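Local coordinates for alpha-L-rhamnosidase (Aspergillus terreus, PDB 6GSZ), which probably hydrolyses terminal non-reducing alpha-L-rhamnose residues from alpha-L-rhamnosides, and binds calcium, at residues Ala419-Ser424 with Ile446-Arg451; Ser744-Pro747 with Ile751-Gly754. All coordinates share one frame; numbering follows the deposited sequence.

Contacts 1 and 2 lie in series along the chain, with centres about 23 Å apart and nearest atoms about 10 Å apart, so they do not touch. Both sit where the beta-rich region preceding the catalytic domain meets that domain: in contact 1 strand 417-424 faces helix 437-453, and in contact 2 Met745 and Ile751 rest on Val359 of strand 351-361. The segment between helices 727-732 and 768-775 connects the two, because Ser449 of the contact 1 helix bonds to Thr738 and Asn760 on it. The same segment supplies Glu740, Met756 and His761 to the glucose pocket, whereas contact 2 itself lies beside a glycan.

Contact 1: residues Ala419-Ser424 with Ile446-Arg451; sequences AIVVHS and ILWSMR. With ACT (acetate ion), chain B.
His423 meets Arg451 where strand 417-424 passes helix 437-453; the axes of the two short segments come within 9.7 Å, their directions 71° apart. The packing is tight here. Arg451 CA lies over one face of the His423 ring, offset toward the rim, while His423 CB comes within 3.1 Å of Arg451 O. With CG between the backbone N and the carbonyl carbon (chi1 57°), the imidazole projects to the aliphatic part of the arginine, and His423 NE2 lies 3.7 Å from Arg451 CG. A water lies between Val422 O and Arg451 O, its bond to the latter weak. His423 ND1 donates to Ser424 O at 2.8 Å, which fixes the ring's rotation, and His423 NE2 donates almost straight (175°) to acetate O at 2.8 Å. Histidine suits the place because a flat ring can bond at one nitrogen to the backbone and still offer the other at its far edge; with both donating, as modelled, it would probably be protonated, which the acetate would favour.

The acetate, probably from the crystallisation liquor, has its carboxylate carbon 3.4 Å above the centre of the Arg451 guanidinium plane, with Leu447 CD2 on the opposite face; Arg451 NE bonds to Tyr485. The looser side belongs to this guanidinium end and to Trp448, both residues partly exposed. Arg451 NH1 lies over one indole face, toward its rim. Branched Val421, buried, brings both methyls obliquely against the outer six-membered part of the indole, CG1 4.0 Å from Trp448 CZ3. Here the strand-on-helix contact joins two domains: a concanavalin-like beta domain and the six-hairpin, (alpha/alpha)6-barrel glycosidase domain.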
ATOM      1  N   ALA A 419      11.228  17.469   6.722  1.00 15.85           N
ATOM      2  CA  ALA A 419      10.029  16.666   6.535  1.00 13.82           C
ATOM      3  C   ALA A 419      10.388  15.203   6.787  1.00 13.97           C
ATOM      4  O   ALA A 419      11.465  14.740   6.415  1.00 15.96           O
ATOM      5  CB  ALA A 419       9.403  16.844   5.183  1.00 16.38           C
ATOM      6  N   ILE A 420       9.422  14.498   7.369  1.00 13.11           N
ATOM      7  CA  ILE A 420       9.532  13.087   7.635  1.00 14.22           C
ATOM      8  C   ILE A 420       8.501  12.403   6.753  1.00 13.15           C
ATOM      9  O   ILE A 420       7.338  12.685   6.831  1.00 12.37           O
ATOM     10  CB  ILE A 420       9.276  12.781   9.115  1.00 13.80           C
ATOM     11  CG1 ILE A 420      10.121  13.659  10.053  1.00 14.53           C
ATOM     12  CG2 ILE A 420       9.449  11.293   9.411  1.00 14.02           C
ATOM     13  CD1 ILE A 420      11.614  13.513   9.914  1.00 15.26           C
ATOM     14  N   VAL A 421       8.994  11.480   5.920  1.00 12.20           N
ATOM     15  CA  VAL A 421       8.208  10.698   4.976  1.00 11.63           C
ATOM     16  C   VAL A 421       7.753   9.418   5.679  1.00 10.81           C
ATOM     17  O   VAL A 421       8.600   8.684   6.165  1.00 12.64           O
ATOM     18  CB  VAL A 421       8.987  10.379   3.696  1.00 14.02           C
ATOM     19  CG1 VAL A 421       8.085   9.576   2.741  1.00 14.50           C
ATOM     20  CG2 VAL A 421       9.517  11.667   3.044  1.00 15.69           C
ATOM     21  N   VAL A 422       6.415   9.229   5.765  1.00 10.30           N
ATOM     22  CA  VAL A 422       5.827   8.179   6.591  1.00 10.36           C
ATOM     23  C   VAL A 422       4.903   7.342   5.692  1.00 10.83           C
ATOM     24  O   VAL A 422       4.046   7.891   5.028  1.00 11.32           O
ATOM     25  CB  VAL A 422       5.065   8.817   7.767  1.00 10.65           C
ATOM     26  CG1 VAL A 422       4.363   7.762   8.614  1.00 11.81           C
ATOM     27  CG2 VAL A 422       5.942   9.699   8.643  1.00 12.76           C
ATOM     28  N   HIS A 423       5.074   6.009   5.753  1.00  9.95           N
ATOM     29  CA  HIS A 423       4.181   5.098   5.053  1.00 10.51           C
ATOM     30  C   HIS A 423       4.456   3.666   5.506  1.00  9.57           C
ATOM     31  O   HIS A 423       5.440   3.398   6.232  1.00 10.28           O
ATOM     32  CB  HIS A 423       4.276   5.195   3.512  1.00 11.24           C
ATOM     33  CG  HIS A 423       5.621   4.968   2.906  1.00 11.81           C
ATOM     34  ND1 HIS A 423       6.114   3.691   2.669  1.00 13.43           N
ATOM     35  CD2 HIS A 423       6.559   5.842   2.466  1.00 12.45           C
ATOM     36  CE1 HIS A 423       7.328   3.801   2.084  1.00 14.27           C
ATOM     37  NE2 HIS A 423       7.621   5.111   1.906  1.00 13.80           N
ATOM     38  N   SER A 424       3.601   2.740   5.018  1.00  9.80           N
ATOM     39  CA  SER A 424       3.840   1.323   5.263  1.00 10.04           C
ATOM     40  C   SER A 424       5.177   0.910   4.643  1.00  9.94           C
ATOM     41  O   SER A 424       5.409   1.141   3.447  1.00 11.17           O
ATOM     42  CB  SER A 424       2.688   0.498   4.704  1.00 10.49           C
ATOM     43  OG  SER A 424       1.507   0.734   5.466  1.00 10.52           O
ATOM     44  N   ILE A 446       4.649   8.647  -9.784  1.00 12.13           N
ATOM     45  CA  ILE A 446       3.829   7.484  -9.467  1.00 11.38           C
ATOM     46  C   ILE A 446       4.326   6.806  -8.193  1.00 11.41           C
ATOM     47  O   ILE A 446       3.561   6.467  -7.253  1.00 12.21           O
ATOM     48  CB  ILE A 446       3.812   6.490 -10.643  1.00 12.65           C
ATOM     49  CG1 ILE A 446       3.134   7.141 -11.852  1.00 11.95           C
ATOM     50  CG2 ILE A 446       3.146   5.182 -10.253  1.00 13.13           C
ATOM     51  CD1 ILE A 446       3.283   6.349 -13.154  1.00 12.42           C
ATOM     52  N   LEU A 447       5.629   6.668  -8.115  1.00 12.19           N
ATOM     53  CA  LEU A 447       6.284   6.115  -6.914  1.00 11.47           C
ATOM     54  C   LEU A 447       5.887   6.932  -5.665  1.00 11.95           C
ATOM     55  O   LEU A 447       5.531   6.337  -4.612  1.00 12.02           O
ATOM     56  CB  LEU A 447       7.797   6.154  -7.144  1.00 11.56           C
ATOM     57  CG  LEU A 447       8.703   5.868  -5.956  1.00 12.43           C
ATOM     58  CD1 LEU A 447       8.556   4.461  -5.443  1.00 12.39           C
ATOM     59  CD2 LEU A 447      10.150   6.200  -6.294  1.00 13.29           C
ATOM     60  N   TRP A 448       5.972   8.255  -5.772  1.00 11.00           N
ATOM     61  CA  TRP A 448       5.609   9.082  -4.647  1.00 11.00           C
ATOM     62  C   TRP A 448       4.109   9.020  -4.321  1.00 11.55           C
ATOM     63  O   TRP A 448       3.760   9.137  -3.117  1.00 12.11           O
ATOM     64  CB  TRP A 448       6.083  10.527  -4.861  1.00 12.41           C
ATOM     65  CG  TRP A 448       7.531  10.700  -4.541  1.00 14.17           C
ATOM     66  CD1 TRP A 448       8.570  10.799  -5.422  1.00 15.08           C
ATOM     67  CD2 TRP A 448       8.122  10.882  -3.234  1.00 13.42           C
ATOM     68  NE1 TRP A 448       9.747  10.972  -4.757  1.00 14.90           N
ATOM     69  CE2 TRP A 448       9.500  11.116  -3.419  1.00 14.23           C
ATOM     70  CE3 TRP A 448       7.613  10.973  -1.929  1.00 14.20           C
ATOM     71  CZ2 TRP A 448      10.389  11.305  -2.360  1.00 15.38           C
ATOM     72  CZ3 TRP A 448       8.473  11.210  -0.884  1.00 16.32           C
ATOM     73  CH2 TRP A 448       9.845  11.361  -1.093  1.00 15.91           C
ATOM     74  N   SER A 449       3.226   8.911  -5.325  1.00 10.96           N
ATOM     75  CA  SER A 449       1.813   8.736  -5.039  1.00 10.56           C
ATOM     76  C   SER A 449       1.538   7.389  -4.345  1.00 11.14           C
ATOM     77  O   SER A 449       0.629   7.270  -3.487  1.00 12.32           O
ATOM     78  CB  SER A 449       0.927   8.969  -6.229  1.00 12.80           C
ATOM     79  OG  SER A 449       0.820  10.348  -6.511  1.00 14.62           O
ATOM     80  N   MET A 450       2.275   6.345  -4.724  1.00 11.09           N
ATOM     81  CA  MET A 450       2.157   5.081  -4.050  1.00 10.23           C
ATOM     82  C   MET A 450       2.604   5.219  -2.577  1.00 11.05           C
ATOM     83  O   MET A 450       1.905   4.726  -1.661  1.00 11.63           O
ATOM     84  CB  MET A 450       2.914   3.963  -4.781  1.00 11.79           C
ATOM     85  CG  MET A 450       2.892   2.639  -3.990  1.00 11.25           C
ATOM     86  SD  MET A 450       3.363   1.289  -4.989  1.00 12.01           S
ATOM     87  CE  MET A 450       3.024  -0.003  -3.788  1.00 12.19           C
ATOM     88  N   ARG A 451       3.780   5.803  -2.387  1.00 11.45           N
ATOM     89  CA  ARG A 451       4.263   6.012  -1.019  1.00 11.33           C
ATOM     90  C   ARG A 451       3.246   6.790  -0.168  1.00 11.85           C
ATOM     91  O   ARG A 451       3.027   6.457   1.007  1.00 12.87           O
ATOM     92  CB  ARG A 451       5.581   6.782  -1.040  1.00 12.27           C
ATOM     93  CG  ARG A 451       6.749   5.982  -1.573  1.00 12.30           C
ATOM     94  CD  ARG A 451       7.943   6.867  -1.848  1.00 13.67           C
ATOM     95  NE  ARG A 451       9.102   6.100  -2.231  1.00 13.67           N
ATOM     96  CZ  ARG A 451      10.255   6.633  -2.667  1.00 14.97           C
ATOM     97  NH1 ARG A 451      10.324   7.931  -2.970  1.00 17.31           N
ATOM     98  NH2 ARG A 451      11.302   5.837  -2.843  1.00 15.62           N
TER
HETATM   99  C   ACT B 964      11.061   6.684   0.707  1.00 37.75           C
HETATM  100  O   ACT B 964       9.936   6.109   0.797  1.00 28.80           O
HETATM  101  OXT ACT B 964      11.251   7.948   0.557  1.00 39.90           O
HETATM  102  CH3 ACT B 964      12.291   5.799   0.759  1.00 42.12           C
HETATM  103  O   HOH W   1       4.655   8.593   2.290  1.00 12.99           O

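Contact 2: residues Ser744-Pro747 with Ile751-Gly754; sequences SMLP and INPG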
ATOM      1  N   SER A 744      -6.471  18.583 -12.073  1.00 15.19           N
ATOM      2  CA  SER A 744      -6.621  19.057 -10.691  1.00 16.09           C
ATOM      3  C   SER A 744      -6.152  20.509 -10.618  1.00 16.30           C
ATOM      4  O   SER A 744      -6.696  21.290  -9.836  1.00 17.81           O
ATOM      5  CB  SER A 744      -5.877  18.201  -9.701  1.00 16.78           C
ATOM      6  OG  SER A 744      -6.603  17.016  -9.366  1.00 15.92           O
ATOM      7  N   MET A 745      -5.098  20.849 -11.372  1.00 16.04           N
ATOM      8  CA  MET A 745      -4.719  22.268 -11.599  1.00 16.61           C
ATOM      9  C   MET A 745      -4.960  22.608 -13.076  1.00 17.78           C
ATOM     10  O   MET A 745      -4.636  21.789 -13.955  1.00 19.03           O
ATOM     11  CB  MET A 745      -3.242  22.514 -11.276  1.00 19.75           C
ATOM     12  CG  MET A 745      -2.777  23.965 -11.380  1.00 21.29           C
ATOM     13  SD  MET A 745      -1.113  24.185 -10.661  1.00 28.95           S
ATOM     14  CE  MET A 745      -1.519  24.064  -8.908  1.00 26.31           C
ATOM     15  N   LEU A 746      -5.515  23.795 -13.330  1.00 20.23           N
ATOM     16  CA  LEU A 746      -5.759  24.276 -14.679  1.00 20.17           C
ATOM     17  C   LEU A 746      -4.484  24.942 -15.206  1.00 22.17           C
ATOM     18  O   LEU A 746      -3.573  25.285 -14.462  1.00 20.89           O
ATOM     19  CB  LEU A 746      -6.955  25.234 -14.645  1.00 22.42           C
ATOM     20  CG  LEU A 746      -8.202  24.705 -13.939  1.00 25.13           C
ATOM     21  CD1 LEU A 746      -9.305  25.748 -13.980  1.00 30.95           C
ATOM     22  CD2 LEU A 746      -8.692  23.394 -14.545  1.00 26.17           C
ATOM     23  N   PRO A 747      -4.303  25.092 -16.537  1.00 23.31           N
ATOM     24  CA  PRO A 747      -3.027  25.582 -17.064  1.00 25.34           C
ATOM     25  C   PRO A 747      -2.493  26.932 -16.567  1.00 26.78           C
ATOM     26  O   PRO A 747      -1.267  27.126 -16.568  1.00 30.69           O
ATOM     27  CB  PRO A 747      -3.246  25.604 -18.593  1.00 25.93           C
ATOM     28  CG  PRO A 747      -4.363  24.582 -18.810  1.00 26.00           C
ATOM     29  CD  PRO A 747      -5.250  24.691 -17.581  1.00 25.28           C
ATOM     30  N   ILE A 751      -6.693  26.114  -9.177  1.00 19.56           N
ATOM     31  CA  ILE A 751      -7.147  24.787  -8.810  1.00 18.11           C
ATOM     32  C   ILE A 751      -8.510  24.544  -9.460  1.00 18.20           C
ATOM     33  O   ILE A 751      -9.311  25.442  -9.601  1.00 21.51           O
ATOM     34  CB  ILE A 751      -7.154  24.599  -7.272  1.00 20.01           C
ATOM     35  CG1 ILE A 751      -5.756  24.802  -6.688  1.00 21.90           C
ATOM     36  CG2 ILE A 751      -7.735  23.246  -6.862  1.00 20.62           C
ATOM     37  CD1 ILE A 751      -5.729  24.762  -5.148  1.00 22.96           C
ATOM     38  N   ASN A 752      -8.739  23.295  -9.896  1.00 18.23           N
ATOM     39  CA  ASN A 752     -10.018  22.886 -10.419  1.00 18.20           C
ATOM     40  C   ASN A 752     -11.122  23.357  -9.470  1.00 18.72           C
ATOM     41  O   ASN A 752     -10.990  23.200  -8.258  1.00 19.55           O
ATOM     42  CB  ASN A 752     -10.062  21.375 -10.572  1.00 17.34           C
ATOM     43  CG  ASN A 752     -11.262  20.899 -11.349  1.00 17.47           C
ATOM     44  OD1 ASN A 752     -12.400  20.976 -10.887  1.00 20.20           O
ATOM     45  ND2 ASN A 752     -10.995  20.371 -12.540  1.00 18.80           N
ATOM     46  N   PRO A 753     -12.248  23.920  -9.976  1.00 19.43           N
ATOM     47  CA  PRO A 753     -13.293  24.418  -9.085  1.00 20.56           C
ATOM     48  C   PRO A 753     -14.067  23.322  -8.350  1.00 20.09           C
ATOM     49  O   PRO A 753     -14.769  23.596  -7.391  1.00 23.76           O
ATOM     50  CB  PRO A 753     -14.211  25.204 -10.035  1.00 25.18           C
ATOM     51  CG  PRO A 753     -14.045  24.488 -11.377  1.00 26.86           C
ATOM     52  CD  PRO A 753     -12.554  24.149 -11.410  1.00 24.29           C
ATOM     53  N   GLY A 754     -13.899  22.076  -8.776  1.00 20.08           N
ATOM     54  CA  GLY A 754     -14.583  21.004  -8.114  1.00 19.47           C
ATOM     55  C   GLY A 754     -14.192  20.919  -6.648  1.00 17.55           C
ATOM     56  O   GLY A 754     -13.034  21.015  -6.304  1.00 18.80           O
TER
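Two flat groups frame this contact: the Ser744 peptide carbonyl, which receives the backbone N-H of Asn752, and the Asn752 carboxamide, with Leu746 CD2 off its plane and beyond its nitrogen, 4.3 Å from Asn752 ND2. At the edge, Gly754 N donates to Asn752 OD1 at 2.8 Å, in the carbonyl plane and on a lone pair, which makes an Asx turn; ND2 bonds to Asp743 O. CG anti to the backbone N (chi1 -169°) carries OD1 forward along the chain to Gly754 N, a task that suits asparagine's short, two-ended side chain. Above the plane of the Ser744 carbonyl lies Asn752 N, 41° out of it, giving a nearly straight bond of 2.9 Å to Ser744 O. Asn752 CB, at 3.4 Å, and Ile751 CG2, at 3.7 Å, also approach this oxygen.

A single backbone bridge pairs Met745 with Ile751, whose apolar side chains both point away from the opposing segment to rest on Val359. Leu746 turns the other way, CD1 reaching Pro753 CD at 4.4 Å, and both residues lie beside N-glycan sugars. Proline, without an N-H, follows Asn752 and stiffens the turn. One direct hydrogen bond joins the segments, so the loop's shape probably rests also on the Asx turn and on outside partners: Arg368, donating from NH2 to Asn752 O and from NH1 to Gly754 O; Glu361, accepting from Ile751 N; and Tyr729, whose hydroxyl bonds to Met745 O.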